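Local coordinates for protein hypothetical bacterial 6-phosphogluconolactonase (Bacteroides fragilis, PDB 3SCY) that probably hydrolyses 6-phosphogluconolactone, as a putative 6-phosphogluconolactonase built on a seven-bladed beta-propeller, at residues Gly233-Phe238 against Val251-Val256; Leu266-Lys271 against Phe311-Asn316; Ser276-Ala281 against Gly305-Asn310; Gly283-Lys288 against Val299-Thr304; Asn316-Leu321 against Ile332-Gln337. One frame throughout, in Å; residues are numbered along the deposited sequence.

Interaction 1: Gly233-Phe238 against Val251-Val256; sequences GTVIAF and VAADTV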
# COMPACT_ATOMS: atom_id res chain seq x y z
N GLY A 233 4.39 9.28 -13.67
CA GLY A 233 5.50 8.34 -13.56
C GLY A 233 6.66 8.91 -12.77
O GLY A 233 7.81 8.52 -12.94
N THR A 234 6.35 9.89 -11.94
CA THR A 234 7.33 10.57 -11.13
C THR A 234 7.26 10.16 -9.67
O THR A 234 6.21 9.75 -9.17
CB THR A 234 7.12 12.10 -11.20
OG1 THR A 234 5.78 12.42 -10.83
CG2 THR A 234 7.43 12.68 -12.59
N VAL A 235 8.38 10.34 -8.99
CA VAL A 235 8.48 10.27 -7.53
C VAL A 235 8.66 11.70 -7.08
O VAL A 235 9.54 12.39 -7.60
CB VAL A 235 9.60 9.33 -6.99
CG1 VAL A 235 9.72 9.43 -5.45
CG2 VAL A 235 9.35 7.89 -7.40
N ILE A 236 7.84 12.13 -6.11
CA ILE A 236 8.00 13.42 -5.48
C ILE A 236 8.50 13.18 -4.06
O ILE A 236 7.91 12.38 -3.31
CB ILE A 236 6.71 14.27 -5.51
CG1 ILE A 236 6.27 14.52 -6.97
CG2 ILE A 236 6.96 15.60 -4.78
CD1 ILE A 236 4.91 15.29 -7.08
N ALA A 237 9.61 13.84 -3.73
CA ALA A 237 10.20 13.81 -2.40
C ALA A 237 9.75 15.04 -1.65
O ALA A 237 9.74 16.14 -2.20
CB ALA A 237 11.72 13.77 -2.49
N PHE A 238 9.36 14.85 -0.41
CA PHE A 238 8.93 15.92 0.47
C PHE A 238 9.60 15.90 1.78
O PHE A 238 9.90 14.83 2.33
CB PHE A 238 7.41 15.76 0.81
CG PHE A 238 6.42 15.73 -0.32
CD1 PHE A 238 6.01 14.51 -0.86
CD2 PHE A 238 5.76 16.88 -0.73
CE1 PHE A 238 5.04 14.46 -1.86
CE2 PHE A 238 4.77 16.84 -1.71
CZ PHE A 238 4.43 15.63 -2.28
N VAL A 251 11.55 13.37 -9.41
CA VAL A 251 12.40 12.52 -10.25
C VAL A 251 11.52 11.61 -11.09
O VAL A 251 10.38 11.34 -10.74
CB VAL A 251 13.46 11.69 -9.47
CG1 VAL A 251 14.45 12.59 -8.74
CG2 VAL A 251 12.81 10.70 -8.50
N ALA A 252 12.05 11.13 -12.21
CA ALA A 252 11.33 10.24 -13.09
C ALA A 252 11.55 8.80 -12.69
O ALA A 252 12.69 8.33 -12.73
CB ALA A 252 11.78 10.46 -14.53
N ALA A 253 10.47 8.08 -12.36
CA ALA A 253 10.55 6.64 -12.10
C ALA A 253 10.39 5.94 -13.43
O ALA A 253 11.11 5.00 -13.75
CB ALA A 253 9.45 6.21 -11.14
N ASP A 254 9.43 6.43 -14.23
CA ASP A 254 9.13 5.92 -15.57
C ASP A 254 9.77 6.84 -16.60
O ASP A 254 9.60 8.06 -16.53
CB ASP A 254 7.59 5.86 -15.77
CG ASP A 254 7.08 5.70 -17.19
OD1 ASP A 254 7.72 4.97 -17.98
OD2 ASP A 254 6.00 6.26 -17.49
N THR A 255 10.50 6.26 -17.55
CA THR A 255 11.15 7.09 -18.57
C THR A 255 10.64 6.77 -19.98
O THR A 255 11.23 7.24 -20.96
CB THR A 255 12.68 6.92 -18.47
OG1 THR A 255 13.02 5.57 -18.80
CG2 THR A 255 13.23 7.33 -17.09
N VAL A 256 9.54 5.98 -20.10
CA VAL A 256 8.99 5.59 -21.43
C VAL A 256 7.53 6.06 -21.59
O VAL A 256 6.82 5.57 -22.49
CB VAL A 256 9.15 4.07 -21.73
CG1 VAL A 256 10.61 3.69 -21.93
CG2 VAL A 256 8.50 3.19 -20.68
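A chi1 of 174° sends CG1 of Val235 away from its N and leaves CG2 beside that N, where Val235 CG2 approaches Ala253 CB at 4.1 Å. Val251 places CG1 beside the backbone N (chi1 -62°), which leaves CG2 between the N and the carbonyl carbon, against Val235 CB at 3.8 Å. These two valines form an antiparallel hydrogen-bonded pair, bonded in both directions: Val235 N reaches Val251 O at 2.8 Å, and Val251 N returns to Val235 O at 2.9 Å. Next along the ladder, Thr234 faces Ala252 as a non-hydrogen-bonded pair, and Thr234 CA lies 3.2 Å from Val251 O, a CA-H...O contact. The ladder then ends in a fork. Gly233 O accepts from both Ala253 N (2.8 Å) and Asp254 N (2.9 Å), the second bond being the straighter at 170° and lying on a lone pair. Positive phi at Gly233 and the nearness of Asp254 CB suit a residue without a side chain. Asp254 OD1 then takes the N-H of Val256, closing an Asx turn where the chain leaves the sheet. This is the open end of the beta hairpin formed by strands 234-241 and 244-252, the outer two strands of one propeller blade.

Interaction 2: Leu266-Lys271 against Phe311-Asn316; sequences LSPDGK and FIITPN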
# COMPACT_ATOMS: atom_id res chain seq x y z
N LEU A 266 10.92 2.18 0.66
CA LEU A 266 12.28 2.44 1.05
C LEU A 266 12.86 1.16 1.59
O LEU A 266 12.14 0.39 2.27
CB LEU A 266 12.33 3.53 2.15
CG LEU A 266 12.18 4.96 1.69
CD1 LEU A 266 11.71 5.84 2.80
CD2 LEU A 266 13.50 5.50 1.15
N SER A 267 14.16 0.94 1.39
CA SER A 267 14.83 -0.16 2.07
C SER A 267 14.77 0.13 3.61
O SER A 267 14.74 1.31 4.01
CB SER A 267 16.28 -0.32 1.58
OG SER A 267 17.05 0.86 1.72
N PRO A 268 14.71 -0.90 4.46
CA PRO A 268 14.66 -0.65 5.92
C PRO A 268 15.80 0.23 6.44
O PRO A 268 15.56 0.99 7.38
CB PRO A 268 14.70 -2.05 6.52
CG PRO A 268 14.13 -2.93 5.46
CD PRO A 268 14.64 -2.34 4.16
N ASP A 269 17.03 0.19 5.84
CA ASP A 269 18.16 1.02 6.27
C ASP A 269 18.03 2.48 5.76
O ASP A 269 18.87 3.31 6.10
CB ASP A 269 19.50 0.39 5.85
CG ASP A 269 19.73 0.23 4.35
OD1 ASP A 269 18.93 0.77 3.56
OD2 ASP A 269 20.73 -0.42 3.97
N GLY A 270 17.01 2.75 4.95
CA GLY A 270 16.69 4.07 4.41
C GLY A 270 17.63 4.57 3.31
O GLY A 270 17.51 5.72 2.87
N LYS A 271 18.56 3.71 2.88
CA LYS A 271 19.56 4.10 1.89
C LYS A 271 19.07 4.07 0.44
O LYS A 271 19.64 4.77 -0.41
CB LYS A 271 20.80 3.22 2.02
CG LYS A 271 21.67 3.60 3.20
CD LYS A 271 23.03 2.92 3.13
CE LYS A 271 23.90 3.27 4.32
NZ LYS A 271 25.25 2.65 4.22
N PHE A 311 4.84 -4.41 -4.40
CA PHE A 311 6.00 -5.18 -4.03
C PHE A 311 6.26 -4.91 -2.55
O PHE A 311 5.55 -4.12 -1.92
CB PHE A 311 7.23 -4.88 -4.94
CG PHE A 311 7.80 -3.49 -4.86
CD1 PHE A 311 7.27 -2.46 -5.65
CD2 PHE A 311 8.90 -3.21 -4.05
CE1 PHE A 311 7.81 -1.17 -5.57
CE2 PHE A 311 9.42 -1.92 -3.97
CZ PHE A 311 8.87 -0.91 -4.73
N ILE A 312 7.26 -5.59 -1.97
CA ILE A 312 7.59 -5.42 -0.56
C ILE A 312 9.06 -5.76 -0.37
O ILE A 312 9.62 -6.56 -1.14
CB ILE A 312 6.67 -6.31 0.32
CG1 ILE A 312 6.76 -5.92 1.81
CG2 ILE A 312 6.93 -7.82 0.08
CD1 ILE A 312 5.59 -6.51 2.64
N ILE A 313 9.69 -5.16 0.66
CA ILE A 313 11.07 -5.47 1.05
C ILE A 313 11.00 -6.19 2.41
O ILE A 313 10.26 -5.76 3.31
CB ILE A 313 11.94 -4.20 1.09
CG1 ILE A 313 11.94 -3.51 -0.29
CG2 ILE A 313 13.38 -4.52 1.55
CD1 ILE A 313 12.64 -2.17 -0.33
N THR A 314 11.79 -7.25 2.58
CA THR A 314 11.82 -7.94 3.87
C THR A 314 12.38 -7.02 4.96
O THR A 314 13.23 -6.16 4.67
CB THR A 314 12.61 -9.23 3.76
OG1 THR A 314 13.97 -8.95 3.33
CG2 THR A 314 11.93 -10.27 2.84
N PRO A 315 11.98 -7.23 6.25
CA PRO A 315 12.48 -6.35 7.33
C PRO A 315 14.01 -6.30 7.45
O PRO A 315 14.55 -5.26 7.83
CB PRO A 315 11.86 -6.95 8.59
CG PRO A 315 10.58 -7.57 8.10
CD PRO A 315 10.95 -8.16 6.75
N ASN A 316 14.72 -7.39 7.09
CA ASN A 316 16.19 -7.42 7.16
C ASN A 316 16.83 -6.74 5.93
O ASN A 316 18.05 -6.66 5.84
CB ASN A 316 16.71 -8.84 7.34
CG ASN A 316 16.58 -9.76 6.15
OD1 ASN A 316 15.98 -9.41 5.13
ND2 ASN A 316 17.04 -10.98 6.30
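Pro268 meets Ile313 through ring atom CD, which lies 3.6 Å from Ile313 CG2, the two side chains running at a slant to each other. The isoleucine reaches forward with both branches. CG2 stands anti to the backbone N and serves the proline, while CG1, beside that N (chi1 -58°), carries CD1 to 3.7 Å from Leu266 O and 3.8 Å from Ser267 CA. Further along, the tip of the proline ring faces two successive backbone carbonyl oxygens, both on the same side of it: Pro268 CG is 3.3 Å from Pro315 O and 3.4 Å from Thr314 O. No hydrogen bond spans the two segments, so the contact rests on apolar packing and on these close approaches of ring carbon to carbonyl oxygen.

The contact joins a turn of one propeller blade to the end of the first strand of the next blade and the loop that follows it. Residues 266-271 connect strands 261-266 and 272-277, the first two strands of their blade, and residues 311-316 lead out of strand 310-313.

A second shell fixes each side. Ser267 to Gly270 is a type I beta turn, held by Gly270 N to Ser267 O and by Asp269 OD1, which accepts from Ser267 OG at 2.6 Å, nearly along the C-O axis, and from Lys271 N, met 48° out of the carboxylate plane. The latter bond makes an Asx turn. On the other side Thr314 OG1 donates to Asn316 OD1 at 2.7 Å, while Asn316 ND2 reaches Glu36 O. Farther out, Ile313 also packs on Tyr274 and Leu320, and Leu266 on Leu273.

Interaction 3: Ser276-Ala281 against Gly305-Asn310; sequences SNRLKA and GIHPRN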
# COMPACT_ATOMS: atom_id res chain seq x y z
N SER A 276 7.84 1.04 -8.63
CA SER A 276 7.53 0.15 -9.74
C SER A 276 6.76 0.83 -10.86
O SER A 276 6.07 1.82 -10.63
CB SER A 276 6.79 -1.09 -9.26
OG SER A 276 5.46 -0.81 -8.83
N ASN A 277 6.89 0.26 -12.07
CA ASN A 277 6.26 0.73 -13.28
C ASN A 277 5.58 -0.39 -13.98
O ASN A 277 6.14 -1.48 -14.07
CB ASN A 277 7.32 1.29 -14.24
CG ASN A 277 8.01 2.54 -13.75
OD1 ASN A 277 7.38 3.49 -13.28
ND2 ASN A 277 9.33 2.60 -13.97
N ARG A 278 4.39 -0.13 -14.51
CA ARG A 278 3.64 -1.11 -15.29
C ARG A 278 3.47 -0.64 -16.73
O ARG A 278 3.86 0.47 -17.08
CB ARG A 278 2.24 -1.29 -14.68
CG ARG A 278 2.29 -1.81 -13.23
CD ARG A 278 0.94 -1.64 -12.54
NE ARG A 278 0.64 -0.24 -12.24
CZ ARG A 278 -0.54 0.19 -11.80
NH1 ARG A 278 -1.54 -0.66 -11.62
NH2 ARG A 278 -0.72 1.48 -11.53
N LEU A 279 2.83 -1.50 -17.55
CA LEU A 279 2.35 -1.28 -18.93
C LEU A 279 3.47 -1.32 -19.97
O LEU A 279 3.32 -1.99 -20.99
CB LEU A 279 1.51 0.03 -19.03
CG LEU A 279 0.36 0.19 -17.98
CD1 LEU A 279 -0.45 1.45 -18.25
CD2 LEU A 279 -0.59 -1.02 -17.99
N LYS A 280 4.58 -0.62 -19.71
CA LYS A 280 5.75 -0.63 -20.61
C LYS A 280 6.98 -0.74 -19.75
O LYS A 280 7.06 -0.03 -18.74
CB LYS A 280 5.84 0.61 -21.51
CG LYS A 280 4.80 0.70 -22.61
CD LYS A 280 5.13 1.85 -23.57
N ALA A 281 7.97 -1.57 -20.17
CA ALA A 281 9.24 -1.76 -19.47
C ALA A 281 8.96 -2.06 -18.00
O ALA A 281 9.58 -1.48 -17.10
CB ALA A 281 10.12 -0.52 -19.61
N GLY A 305 8.46 -9.35 -14.03
CA GLY A 305 7.29 -9.94 -14.66
C GLY A 305 6.27 -8.84 -14.92
O GLY A 305 6.44 -7.69 -14.47
N ILE A 306 5.22 -9.16 -15.63
CA ILE A 306 4.26 -8.15 -16.08
C ILE A 306 3.28 -7.73 -15.02
O ILE A 306 2.65 -8.55 -14.36
CB ILE A 306 3.50 -8.60 -17.36
CG1 ILE A 306 4.50 -9.11 -18.44
CG2 ILE A 306 2.58 -7.49 -17.89
CD1 ILE A 306 5.64 -8.12 -18.87
N HIS A 307 3.12 -6.40 -14.94
CA HIS A 307 2.19 -5.68 -14.08
C HIS A 307 2.57 -5.77 -12.59
O HIS A 307 1.77 -6.24 -11.76
CB HIS A 307 0.74 -6.12 -14.33
CG HIS A 307 -0.27 -5.06 -14.01
ND1 HIS A 307 -0.69 -4.15 -14.97
CD2 HIS A 307 -0.89 -4.76 -12.83
CE1 HIS A 307 -1.58 -3.38 -14.36
NE2 HIS A 307 -1.72 -3.70 -13.07
N PRO A 308 3.76 -5.19 -12.23
CA PRO A 308 4.18 -5.11 -10.81
C PRO A 308 3.43 -4.01 -10.06
O PRO A 308 3.97 -2.96 -9.75
CB PRO A 308 5.67 -4.79 -10.92
CG PRO A 308 5.80 -4.00 -12.19
CD PRO A 308 4.78 -4.61 -13.14
N ARG A 309 2.15 -4.25 -9.76
CA ARG A 309 1.32 -3.25 -9.07
C ARG A 309 1.73 -3.05 -7.57
O ARG A 309 1.44 -2.01 -6.97
CB ARG A 309 -0.14 -3.73 -9.16
CG ARG A 309 -1.17 -2.98 -8.32
CD ARG A 309 -2.59 -3.40 -8.72
NE ARG A 309 -3.58 -2.88 -7.77
CZ ARG A 309 -4.52 -1.98 -8.07
NH1 ARG A 309 -4.64 -1.52 -9.31
NH2 ARG A 309 -5.35 -1.54 -7.12
N ASN A 310 2.39 -4.06 -7.00
CA ASN A 310 2.76 -4.06 -5.59
C ASN A 310 4.02 -4.84 -5.38
O ASN A 310 4.28 -5.81 -6.08
CB ASN A 310 1.60 -4.70 -4.79
CG ASN A 310 1.86 -4.77 -3.30
OD1 ASN A 310 2.47 -5.71 -2.79
ND2 ASN A 310 1.49 -3.72 -2.60
O HOH W 1 1.79 -4.05 -17.07
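Arg278 lays its aliphatic chain over His307, and this is the compact side of the contact. Its CD stands 3.5 Å from the imidazole centroid and only 14° off the ring normal, a CH-pi contact over the middle of the face. A bend at chi3 (-71°) then turns the guanidinium past the ring, so that the two planes lie 69° apart and Arg278 NH1 comes 3.4 Å from His307 NE2. The same chain slides past Pro308, with Arg278 CG 3.7 Å from Pro308 CD, while Pro308 CG nestles 3.2 Å from Asn277 O. Next to this, Ser276 OG donates to Pro308 O at 2.8 Å, almost in line with the carbonyl. Pro308 is the centre of an inverse gamma turn, with Arg309 N bonded back to His307 O; the bend leaves the carbonyl of Pro308 turned to Ser276, whose OG also bonds Asp263 N.

Toward the exposed Leu279 the packing thins. Leu279 CD2 comes no nearer than 4.4 Å to His307 ND1, at the ring edge, and a water accepting from Leu279 N lies 3.3 Å from that same ND1.

Arg278 NH1 and Arg309 NH1 are 4.0 Å apart, like charges probably offset by the salt bridge of Arg278 NH2 with Glu230; Arg278 NE bonds Gly260 O. Arg309 NH2 bonds an unidentified ligand, probably from the crystallisation liquor. Residues 305-310 link strand 296-303 to strand 310-313, so the contact packs the turn between the second and third strands of one blade, 272-277 and 283-289, against the passage into the next.

Interaction 4: Gly283-Lys288 against Val299-Thr304; sequences GVAIFK and VGYQLT. With NA (sodium ion), chain E.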
# COMPACT_ATOMS: atom_id res chain seq x y z
N GLY A 283 8.84 -2.95 -14.35
CA GLY A 283 9.97 -3.18 -13.48
C GLY A 283 10.03 -2.22 -12.33
O GLY A 283 9.03 -1.57 -11.99
N VAL A 284 11.22 -2.17 -11.71
CA VAL A 284 11.42 -1.39 -10.50
C VAL A 284 12.59 -0.47 -10.70
O VAL A 284 13.69 -0.94 -10.98
CB VAL A 284 11.64 -2.34 -9.29
CG1 VAL A 284 11.95 -1.56 -8.01
CG2 VAL A 284 10.41 -3.23 -9.08
N ALA A 285 12.36 0.85 -10.52
CA ALA A 285 13.40 1.88 -10.56
C ALA A 285 14.04 1.94 -9.18
O ALA A 285 13.34 1.82 -8.16
CB ALA A 285 12.80 3.23 -10.94
N ILE A 286 15.37 2.08 -9.14
CA ILE A 286 16.14 2.09 -7.91
C ILE A 286 16.84 3.42 -7.74
O ILE A 286 17.59 3.85 -8.63
CB ILE A 286 17.17 0.93 -7.92
CG1 ILE A 286 16.50 -0.41 -8.36
CG2 ILE A 286 17.91 0.86 -6.55
CD1 ILE A 286 17.50 -1.58 -8.62
N PHE A 287 16.61 4.04 -6.59
CA PHE A 287 17.21 5.34 -6.25
C PHE A 287 18.00 5.28 -4.99
O PHE A 287 17.60 4.62 -4.02
CB PHE A 287 16.14 6.42 -6.08
CG PHE A 287 15.26 6.65 -7.28
CD1 PHE A 287 14.12 5.88 -7.48
CD2 PHE A 287 15.54 7.66 -8.19
CE1 PHE A 287 13.29 6.10 -8.59
CE2 PHE A 287 14.70 7.90 -9.28
CZ PHE A 287 13.57 7.13 -9.46
N LYS A 288 19.12 5.99 -4.98
CA LYS A 288 19.95 6.16 -3.79
C LYS A 288 19.44 7.36 -3.05
O LYS A 288 19.19 8.39 -3.68
CB LYS A 288 21.43 6.35 -4.17
CG LYS A 288 22.35 6.42 -2.97
CD LYS A 288 23.84 6.55 -3.38
CE LYS A 288 24.73 5.72 -2.48
NZ LYS A 288 24.56 6.07 -1.04
N VAL A 299 19.95 4.95 -9.54
CA VAL A 299 21.16 4.13 -9.62
C VAL A 299 20.94 2.86 -10.47
O VAL A 299 21.92 2.24 -10.88
CB VAL A 299 21.75 3.76 -8.23
CG1 VAL A 299 22.19 5.00 -7.46
CG2 VAL A 299 20.78 2.93 -7.40
N GLY A 300 19.69 2.47 -10.75
CA GLY A 300 19.49 1.27 -11.55
C GLY A 300 18.04 1.01 -11.88
O GLY A 300 17.16 1.80 -11.53
N TYR A 301 17.82 -0.11 -12.57
CA TYR A 301 16.47 -0.49 -12.99
C TYR A 301 16.42 -1.99 -13.14
O TYR A 301 17.33 -2.59 -13.76
CB TYR A 301 16.11 0.20 -14.34
CG TYR A 301 14.61 0.15 -14.57
CD1 TYR A 301 13.78 1.12 -14.04
CD2 TYR A 301 14.04 -0.87 -15.33
CE1 TYR A 301 12.39 1.06 -14.20
CE2 TYR A 301 12.66 -0.93 -15.52
CZ TYR A 301 11.85 0.06 -14.98
OH TYR A 301 10.48 0.04 -15.15
N GLN A 302 15.37 -2.61 -12.60
CA GLN A 302 15.21 -4.05 -12.69
C GLN A 302 13.92 -4.40 -13.40
O GLN A 302 12.84 -4.10 -12.89
CB GLN A 302 15.22 -4.66 -11.27
CG GLN A 302 14.90 -6.17 -11.27
CD GLN A 302 15.96 -7.02 -11.92
OE1 GLN A 302 17.09 -7.08 -11.46
NE2 GLN A 302 15.62 -7.67 -13.01
N LEU A 303 14.03 -5.06 -14.54
CA LEU A 303 12.85 -5.52 -15.27
C LEU A 303 12.22 -6.67 -14.52
O LEU A 303 12.93 -7.52 -13.99
CB LEU A 303 13.21 -5.93 -16.69
CG LEU A 303 13.61 -4.77 -17.62
CD1 LEU A 303 14.19 -5.30 -18.92
CD2 LEU A 303 12.39 -3.89 -17.96
N THR A 304 10.90 -6.69 -14.46
CA THR A 304 10.21 -7.74 -13.73
C THR A 304 9.22 -8.45 -14.63
O THR A 304 9.09 -8.11 -15.81
CB THR A 304 9.43 -7.11 -12.54
OG1 THR A 304 8.47 -6.18 -13.04
CG2 THR A 304 10.32 -6.44 -11.50
NA NA E . 19.22 -6.44 -11.59
O HOH W 2 18.70 -5.16 -13.76
O HOH W 3 20.06 -8.21 -12.75
O HOH W 4 21.63 -5.35 -11.46
O HOH W 5 19.16 -4.00 -10.58
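Gln302 and Val284 are bonded in both directions, Val284 N to Gln302 O at 2.8 Å and Gln302 N to Val284 O at 2.9 Å, and Gln302 also binds a sodium ion. Its OE1 lies 2.2 Å from the metal. A bend at chi2 (68°) swings the amide off the sheet to do so, and Gln302 NE2 fixes its rotation by donating to Leu303 O at 2.9 Å in an almost straight bond (178°). Four waters and Leu342 O complete the sodium's ligands, one water also donating to Tyr301 O.

Farther along, Ile286 O takes two N-H groups, Val299 N at 2.8 Å and Gly300 N at 3.3 Å, while Ile286 N returns to Gly300 O. Two residues thus face one.

Packing differs between the faces. On that of Ala285, the Tyr301 ring leans over the opposite strand, with Val284 O above one ring face and Ala285 CB 3.9 Å from Tyr301 CD1; its hydroxyl bonds Ala281 O and Asn277 ND2. On the face of Val284 and Ile286, the Ile286 side chain crosses that of Val299 at about a right angle, Ile286 CG2 to Val299 CG2 3.6 Å, and Val284 likewise crosses Thr304. The two strand segments run nearly antiparallel (168° between their N-to-C directions); joined as a hairpin and interrupted by a classic beta bulge, they form the outer half of a four-stranded propeller blade.

Interaction 5: Asn316-Leu321 against Ile332-Gln337; sequences NGKYLL and IFERDQ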
# COMPACT_ATOMS: atom_id res chain seq x y z
N ASN A 316 14.72 -7.39 7.09
CA ASN A 316 16.19 -7.42 7.16
C ASN A 316 16.83 -6.74 5.93
O ASN A 316 18.05 -6.66 5.84
CB ASN A 316 16.71 -8.84 7.34
CG ASN A 316 16.58 -9.76 6.15
OD1 ASN A 316 15.98 -9.41 5.13
ND2 ASN A 316 17.04 -10.98 6.30
N GLY A 317 15.99 -6.30 4.98
CA GLY A 317 16.45 -5.63 3.76
C GLY A 317 17.07 -6.52 2.71
O GLY A 317 17.55 -6.04 1.67
N LYS A 318 17.09 -7.85 2.94
CA LYS A 318 17.80 -8.74 2.03
C LYS A 318 17.04 -9.05 0.74
O LYS A 318 17.68 -9.29 -0.28
CB LYS A 318 18.19 -10.06 2.74
CG LYS A 318 18.93 -11.05 1.85
CD LYS A 318 19.45 -12.24 2.61
CE LYS A 318 20.27 -13.10 1.69
NZ LYS A 318 20.88 -14.24 2.41
N TYR A 319 15.70 -9.13 0.78
CA TYR A 319 14.95 -9.46 -0.43
C TYR A 319 13.85 -8.45 -0.73
O TYR A 319 13.30 -7.79 0.16
CB TYR A 319 14.28 -10.86 -0.31
CG TYR A 319 15.26 -12.00 -0.18
CD1 TYR A 319 15.97 -12.47 -1.29
CD2 TYR A 319 15.46 -12.64 1.04
CE1 TYR A 319 16.87 -13.52 -1.18
CE2 TYR A 319 16.37 -13.69 1.16
CZ TYR A 319 17.07 -14.13 0.05
OH TYR A 319 17.99 -15.16 0.12
N LEU A 320 13.58 -8.32 -2.04
CA LEU A 320 12.52 -7.50 -2.60
C LEU A 320 11.63 -8.42 -3.43
O LEU A 320 12.10 -9.09 -4.37
CB LEU A 320 13.14 -6.36 -3.43
CG LEU A 320 12.17 -5.25 -3.87
CD1 LEU A 320 12.89 -3.93 -4.12
CD2 LEU A 320 11.38 -5.67 -5.12
N LEU A 321 10.36 -8.52 -3.01
CA LEU A 321 9.40 -9.42 -3.63
C LEU A 321 8.41 -8.64 -4.45
O LEU A 321 7.83 -7.67 -3.94
CB LEU A 321 8.64 -10.23 -2.57
CG LEU A 321 9.44 -11.23 -1.73
CD1 LEU A 321 10.27 -10.55 -0.65
CD2 LEU A 321 8.50 -12.18 -1.00
N ILE A 332 11.16 -13.13 -6.72
CA ILE A 332 11.99 -12.86 -5.56
C ILE A 332 13.35 -12.32 -6.00
O ILE A 332 14.07 -13.01 -6.74
CB ILE A 332 12.17 -14.13 -4.67
CG1 ILE A 332 10.89 -15.01 -4.54
CG2 ILE A 332 12.81 -13.80 -3.32
CD1 ILE A 332 9.63 -14.30 -3.93
N PHE A 333 13.71 -11.11 -5.54
CA PHE A 333 15.00 -10.49 -5.85
C PHE A 333 15.85 -10.32 -4.62
O PHE A 333 15.37 -9.91 -3.57
CB PHE A 333 14.84 -9.11 -6.52
CG PHE A 333 14.12 -9.15 -7.85
CD1 PHE A 333 12.73 -9.04 -7.91
CD2 PHE A 333 14.84 -9.27 -9.04
CE1 PHE A 333 12.07 -9.13 -9.14
CE2 PHE A 333 14.17 -9.37 -10.26
CZ PHE A 333 12.80 -9.25 -10.31
N GLU A 334 17.12 -10.68 -4.73
CA GLU A 334 18.05 -10.43 -3.65
C GLU A 334 18.59 -9.01 -3.81
O GLU A 334 18.90 -8.61 -4.94
CB GLU A 334 19.18 -11.48 -3.64
CG GLU A 334 20.11 -11.32 -2.45
CD GLU A 334 21.13 -12.40 -2.21
OE1 GLU A 334 21.08 -13.45 -2.90
OE2 GLU A 334 21.96 -12.22 -1.29
N ARG A 335 18.68 -8.26 -2.72
CA ARG A 335 19.20 -6.89 -2.67
C ARG A 335 20.65 -6.86 -2.30
O ARG A 335 21.06 -7.48 -1.32
CB ARG A 335 18.47 -6.06 -1.62
CG ARG A 335 17.06 -5.67 -1.95
CD ARG A 335 16.53 -4.60 -1.00
NE ARG A 335 17.21 -3.31 -1.11
CZ ARG A 335 18.08 -2.82 -0.23
NH1 ARG A 335 18.33 -3.47 0.91
NH2 ARG A 335 18.69 -1.67 -0.46
N ASP A 336 21.42 -6.06 -3.02
CA ASP A 336 22.79 -5.81 -2.62
C ASP A 336 22.67 -4.57 -1.76
O ASP A 336 22.27 -3.52 -2.26
CB ASP A 336 23.70 -5.63 -3.84
CG ASP A 336 25.16 -5.39 -3.47
OD1 ASP A 336 25.42 -4.72 -2.45
OD2 ASP A 336 26.04 -5.80 -4.25
N GLN A 337 22.95 -4.71 -0.46
CA GLN A 337 22.73 -3.60 0.48
C GLN A 337 23.71 -2.44 0.29
O GLN A 337 23.38 -1.31 0.64
CB GLN A 337 22.71 -4.10 1.95
CG GLN A 337 21.74 -5.31 2.10
CD GLN A 337 20.77 -5.29 3.26
OE1 GLN A 337 20.01 -4.33 3.46
NE2 GLN A 337 20.68 -6.41 3.95
O HOH W 6 19.39 -15.82 -2.27
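Arg335 curls back over the turn at Gly317, its chain bent at chi3 (66°) so that NH1 points at Gly317 O. That bond is 2.8 Å long and lies in the guanidinium plane, on a lone pair of the carbonyl. Gln337 comes in beside it: its amide, turned by a bend at chi2, donates from NE2 to Asn316 O at 3.2 Å, while OE1 weakly accepts from Arg335 NH1. Two successive carbonyls of the turn are thus held by side chains at the end of strand 329-335 and just beyond it. Asn316 OD1 closes an Asx turn by accepting Lys318 N.

Beyond this the backbones form the hairpin of strands 319-324 and 329-335, the middle strands of a propeller blade; segments 319-321 and 332-335 run antiparallel at 152°. Leu320 and Phe333 are the hydrogen-bonded pair, Leu320 N to Phe333 O and Phe333 N to Leu320 O, each 2.8 Å, and Arg335 N adds a bond to Lys318 O.

Across one face, the Tyr319 side chain runs obliquely alongside Glu334, its ring plane 54° from that of the carboxylate and Tyr319 CE1 3.9 Å from Glu334 CB. A water links Tyr319 OH with Glu334 OE1. Lys318 crosses the same glutamate at a slant, leaving Lys318 NZ 4.4 Å from Glu334 OE2, beyond a salt bridge; NZ bonds Glu37 O instead. Leu321 and Ile332 lie side by side, pointing the same way, with Leu321 CG 3.8 Å from Ile332 CD1. Arg335 NE bonds Tyr274 OH, of the preceding blade.

In the fold
Three successive blades are represented. Interaction 1 lies in the blade that ends with strand 244-252, interaction 4 in the one running from strand 261-266 to strand 296-303, and interaction 5 in the one that begins with strand 310-313; interactions 2 and 3 join the last two blades at the two ends of strand 272-277, centres about 19 Å apart. Interaction 1 meets the next blade where Val251 CG2 lies 3.5 Å from Phe287 CE2 and Ala253 O accepts from Asn277 ND2. Interactions 3 and 4 are joined by Asn277 N to Gly283 O, 2.8 Å. Interactions 2 and 5 share Asn316. Near the sodium, Phe333 CE2 of interaction 5 packs 3.4 Å from Gln302 CD of interaction 4.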